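Local coordinates for protein cellulose hydrolase (Bacillus licheniformis, PDB 4YZT) that hydrolyses internal beta-1,4-glucosidic bonds of cellulose as a tri-modular family 5 endoglucanase, at residues G406-F418 with A422-P434. Numbering follows the deposited sequence.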
# COMPACT_ATOMS: atom_id res chain seq x y z
N GLY A 406 -18.33 -5.17 -30.42
CA GLY A 406 -19.48 -5.08 -29.55
C GLY A 406 -19.29 -5.79 -28.22
O GLY A 406 -20.21 -5.83 -27.40
N GLN A 407 -18.11 -6.36 -27.99
CA GLN A 407 -17.82 -7.07 -26.74
C GLN A 407 -17.45 -6.10 -25.62
O GLN A 407 -16.64 -5.20 -25.83
CB GLN A 407 -16.69 -8.07 -26.94
CG GLN A 407 -17.13 -9.41 -27.54
CD GLN A 407 -17.88 -10.27 -26.54
OE1 GLN A 407 -18.93 -10.83 -26.86
NE2 GLN A 407 -17.36 -10.36 -25.33
N PRO A 408 -18.01 -6.30 -24.42
CA PRO A 408 -17.70 -5.42 -23.28
C PRO A 408 -16.22 -5.47 -22.86
O PRO A 408 -15.51 -6.43 -23.18
CB PRO A 408 -18.59 -5.95 -22.16
CG PRO A 408 -19.69 -6.71 -22.86
CD PRO A 408 -19.03 -7.30 -24.08
N GLY A 409 -15.77 -4.45 -22.13
CA GLY A 409 -14.40 -4.39 -21.65
C GLY A 409 -13.68 -3.13 -22.11
O GLY A 409 -14.28 -2.24 -22.71
N VAL A 410 -12.40 -3.05 -21.80
CA VAL A 410 -11.60 -1.90 -22.21
C VAL A 410 -11.45 -1.90 -23.72
O VAL A 410 -10.88 -2.84 -24.28
CB VAL A 410 -10.22 -1.92 -21.53
CG1 VAL A 410 -9.48 -0.63 -21.81
CG2 VAL A 410 -10.38 -2.11 -20.04
N LYS A 411 -11.97 -0.88 -24.39
CA LYS A 411 -11.94 -0.85 -25.86
C LYS A 411 -10.78 -0.02 -26.37
O LYS A 411 -10.29 -0.24 -27.48
CB LYS A 411 -13.25 -0.30 -26.42
CG LYS A 411 -14.50 -0.97 -25.86
CD LYS A 411 -14.51 -2.48 -26.08
CE LYS A 411 -14.82 -2.83 -27.52
NZ LYS A 411 -15.04 -4.30 -27.64
N ALA A 412 -10.34 0.94 -25.57
CA ALA A 412 -9.24 1.81 -25.96
C ALA A 412 -8.69 2.53 -24.73
O ALA A 412 -9.35 2.60 -23.70
CB ALA A 412 -9.69 2.80 -27.02
N GLN A 413 -7.47 3.06 -24.85
CA GLN A 413 -6.86 3.85 -23.80
C GLN A 413 -6.35 5.17 -24.36
O GLN A 413 -5.68 5.19 -25.38
CB GLN A 413 -5.70 3.11 -23.14
CG GLN A 413 -6.10 1.90 -22.32
CD GLN A 413 -4.89 1.20 -21.74
OE1 GLN A 413 -3.86 1.07 -22.40
NE2 GLN A 413 -5.01 0.76 -20.49
N LEU A 414 -6.67 6.27 -23.69
CA LEU A 414 -6.10 7.55 -24.08
C LEU A 414 -4.99 7.93 -23.10
O LEU A 414 -5.21 7.98 -21.89
CB LEU A 414 -7.17 8.63 -24.16
CG LEU A 414 -8.32 8.34 -25.13
CD1 LEU A 414 -9.31 9.49 -25.15
CD2 LEU A 414 -7.80 8.04 -26.54
N THR A 415 -3.80 8.18 -23.63
CA THR A 415 -2.67 8.61 -22.82
C THR A 415 -2.51 10.13 -22.90
O THR A 415 -2.20 10.68 -23.95
CB THR A 415 -1.36 7.93 -23.27
OG1 THR A 415 -1.48 6.51 -23.10
CG2 THR A 415 -0.18 8.42 -22.45
N PHE A 416 -2.76 10.81 -21.78
CA PHE A 416 -2.54 12.24 -21.67
C PHE A 416 -1.10 12.47 -21.23
O PHE A 416 -0.72 12.04 -20.14
CB PHE A 416 -3.50 12.89 -20.65
CG PHE A 416 -4.97 12.78 -21.02
CD1 PHE A 416 -5.62 11.55 -21.00
CD2 PHE A 416 -5.71 13.91 -21.33
CE1 PHE A 416 -6.97 11.45 -21.33
CE2 PHE A 416 -7.06 13.82 -21.65
CZ PHE A 416 -7.69 12.59 -21.65
N THR A 417 -0.31 13.13 -22.07
CA THR A 417 1.08 13.40 -21.73
C THR A 417 1.22 14.83 -21.23
O THR A 417 0.47 15.71 -21.65
CB THR A 417 2.03 13.18 -22.93
OG1 THR A 417 1.71 14.11 -23.98
CG2 THR A 417 1.90 11.77 -23.47
N PHE A 418 2.18 15.05 -20.34
CA PHE A 418 2.43 16.39 -19.80
C PHE A 418 3.92 16.71 -19.94
O PHE A 418 4.73 15.80 -20.06
CB PHE A 418 1.96 16.47 -18.34
CG PHE A 418 0.49 16.18 -18.19
CD1 PHE A 418 -0.45 17.20 -18.28
CD2 PHE A 418 0.04 14.89 -18.00
CE1 PHE A 418 -1.81 16.93 -18.17
CE2 PHE A 418 -1.32 14.61 -17.89
CZ PHE A 418 -2.24 15.64 -17.98
N ALA A 422 4.21 12.38 -14.47
CA ALA A 422 3.71 11.16 -15.09
C ALA A 422 2.60 11.41 -16.12
O ALA A 422 1.84 12.37 -16.00
CB ALA A 422 3.22 10.21 -14.01
N SER A 423 2.51 10.55 -17.13
CA SER A 423 1.37 10.57 -18.02
C SER A 423 0.15 9.98 -17.31
O SER A 423 0.27 9.16 -16.41
CB SER A 423 1.64 9.78 -19.30
OG SER A 423 2.62 10.42 -20.09
N GLN A 424 -1.03 10.42 -17.72
CA GLN A 424 -2.28 9.86 -17.23
C GLN A 424 -2.89 8.99 -18.33
O GLN A 424 -2.86 9.37 -19.51
CB GLN A 424 -3.23 10.97 -16.81
CG GLN A 424 -2.80 11.73 -15.57
CD GLN A 424 -3.20 11.00 -14.30
OE1 GLN A 424 -4.36 11.02 -13.90
NE2 GLN A 424 -2.25 10.33 -13.69
N VAL A 425 -3.42 7.84 -17.95
CA VAL A 425 -4.05 6.92 -18.91
C VAL A 425 -5.54 6.70 -18.60
O VAL A 425 -5.89 6.21 -17.53
CB VAL A 425 -3.36 5.56 -18.91
CG1 VAL A 425 -4.07 4.60 -19.87
CG2 VAL A 425 -1.88 5.71 -19.25
N MET A 426 -6.41 7.04 -19.54
CA MET A 426 -7.85 6.85 -19.36
C MET A 426 -8.36 5.63 -20.13
O MET A 426 -8.22 5.57 -21.35
CB MET A 426 -8.61 8.11 -19.80
CG MET A 426 -10.10 8.09 -19.51
SD MET A 426 -10.93 9.58 -20.11
CE MET A 426 -11.00 9.24 -21.85
N ASP A 427 -8.95 4.67 -19.42
CA ASP A 427 -9.55 3.51 -20.08
C ASP A 427 -10.93 3.88 -20.60
O ASP A 427 -11.72 4.50 -19.89
CB ASP A 427 -9.66 2.32 -19.13
CG ASP A 427 -8.34 1.62 -18.89
OD1 ASP A 427 -7.29 2.08 -19.38
OD2 ASP A 427 -8.35 0.58 -18.20
N ILE A 428 -11.20 3.54 -21.86
CA ILE A 428 -12.53 3.68 -22.41
C ILE A 428 -13.19 2.30 -22.36
O ILE A 428 -12.76 1.39 -23.06
CB ILE A 428 -12.50 4.21 -23.85
CG1 ILE A 428 -11.70 5.52 -23.92
CG2 ILE A 428 -13.93 4.38 -24.38
CD1 ILE A 428 -12.51 6.75 -24.23
N ILE A 429 -14.20 2.15 -21.53
CA ILE A 429 -14.76 0.84 -21.21
C ILE A 429 -16.20 0.70 -21.68
O ILE A 429 -17.07 1.45 -21.26
CB ILE A 429 -14.72 0.58 -19.69
CG1 ILE A 429 -13.31 0.82 -19.13
CG2 ILE A 429 -15.23 -0.82 -19.37
CD1 ILE A 429 -13.24 0.77 -17.60
N LEU A 430 -16.44 -0.28 -22.56
CA LEU A 430 -17.80 -0.63 -22.92
C LEU A 430 -18.39 -1.60 -21.91
O LEU A 430 -17.78 -2.62 -21.60
CB LEU A 430 -17.84 -1.25 -24.32
CG LEU A 430 -19.21 -1.54 -24.94
CD1 LEU A 430 -19.97 -0.25 -25.20
CD2 LEU A 430 -19.05 -2.34 -26.25
N TYR A 431 -19.57 -1.30 -21.38
CA TYR A 431 -20.21 -2.22 -20.44
C TYR A 431 -21.67 -2.43 -20.77
O TYR A 431 -22.25 -1.70 -21.59
CB TYR A 431 -20.08 -1.73 -18.99
CG TYR A 431 -21.12 -0.71 -18.57
CD1 TYR A 431 -20.93 0.65 -18.83
CD2 TYR A 431 -22.27 -1.09 -17.89
CE1 TYR A 431 -21.86 1.58 -18.44
CE2 TYR A 431 -23.21 -0.15 -17.50
CZ TYR A 431 -22.99 1.18 -17.77
OH TYR A 431 -23.93 2.11 -17.38
N ASP A 432 -22.25 -3.46 -20.15
CA ASP A 432 -23.66 -3.76 -20.29
C ASP A 432 -24.14 -4.27 -18.93
O ASP A 432 -23.31 -4.51 -18.04
CB ASP A 432 -23.91 -4.79 -21.39
CG ASP A 432 -25.26 -4.62 -22.06
OD1 ASP A 432 -26.11 -3.88 -21.52
OD2 ASP A 432 -25.46 -5.22 -23.12
N ASP A 433 -25.45 -4.43 -18.77
CA ASP A 433 -26.00 -4.94 -17.51
C ASP A 433 -25.33 -6.27 -17.15
O ASP A 433 -25.28 -7.19 -17.96
CB ASP A 433 -27.52 -5.15 -17.60
CG ASP A 433 -28.29 -3.91 -18.06
OD1 ASP A 433 -28.04 -2.80 -17.55
OD2 ASP A 433 -29.16 -4.07 -18.93
N PRO A 434 -24.80 -6.37 -15.92
CA PRO A 434 -24.22 -7.64 -15.46
C PRO A 434 -25.29 -8.73 -15.38
O PRO A 434 -26.43 -8.42 -15.08
CB PRO A 434 -23.69 -7.30 -14.07
CG PRO A 434 -24.53 -6.14 -13.62
CD PRO A 434 -24.81 -5.35 -14.87
O HOH W 1 3.60 12.95 -19.36
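Strands 409-418 and 424-431 pair antiparallel as a hairpin, and the register of their backbone hydrogen bonds shifts by one residue at a classic beta bulge, where K411 and A412 both face I428. The carbonyl of I428 takes the amide of K411 (N to O 2.7 Å), while N of I428 donates to O of A412. G409, hydrogen-bonded in both directions with L430, has a positive phi (123°) that suits glycine, since a CB would jam against the preceding carbonyl. On the face of L414, F416, M426 and I428, unbranched M426 lies alongside L414 and, bent at its last torsion, brings CE to CD1 of L414 at 3.7 Å; the F416 ring sets CE1 4.0 Å from CB of M426. The hairpin lies in the mixed sheet of the X2 carbohydrate-binding module, an E-set fold, between strands 366-371 and 338-347. The face of Q413 and D427 also carries V410, V425 and I429. With CG anti to its carbonyl carbon (chi1 -69°) and an extended chain beyond, Q413 runs beside D427 and donates NE2 to the syn side of OD1 (2.9 Å), tilted out of the carboxylate plane. OD2 of D427 forms a salt bridge with K280, linking module to catalytic domain; an alanine here would probably leave K280 without this mate and the Q413 amide free to turn. At the bulge, CG of K411 touches CB of L430 (3.7 Å), and its bent chain returns NZ to O of Q407 at 2.6 Å, on a lone pair.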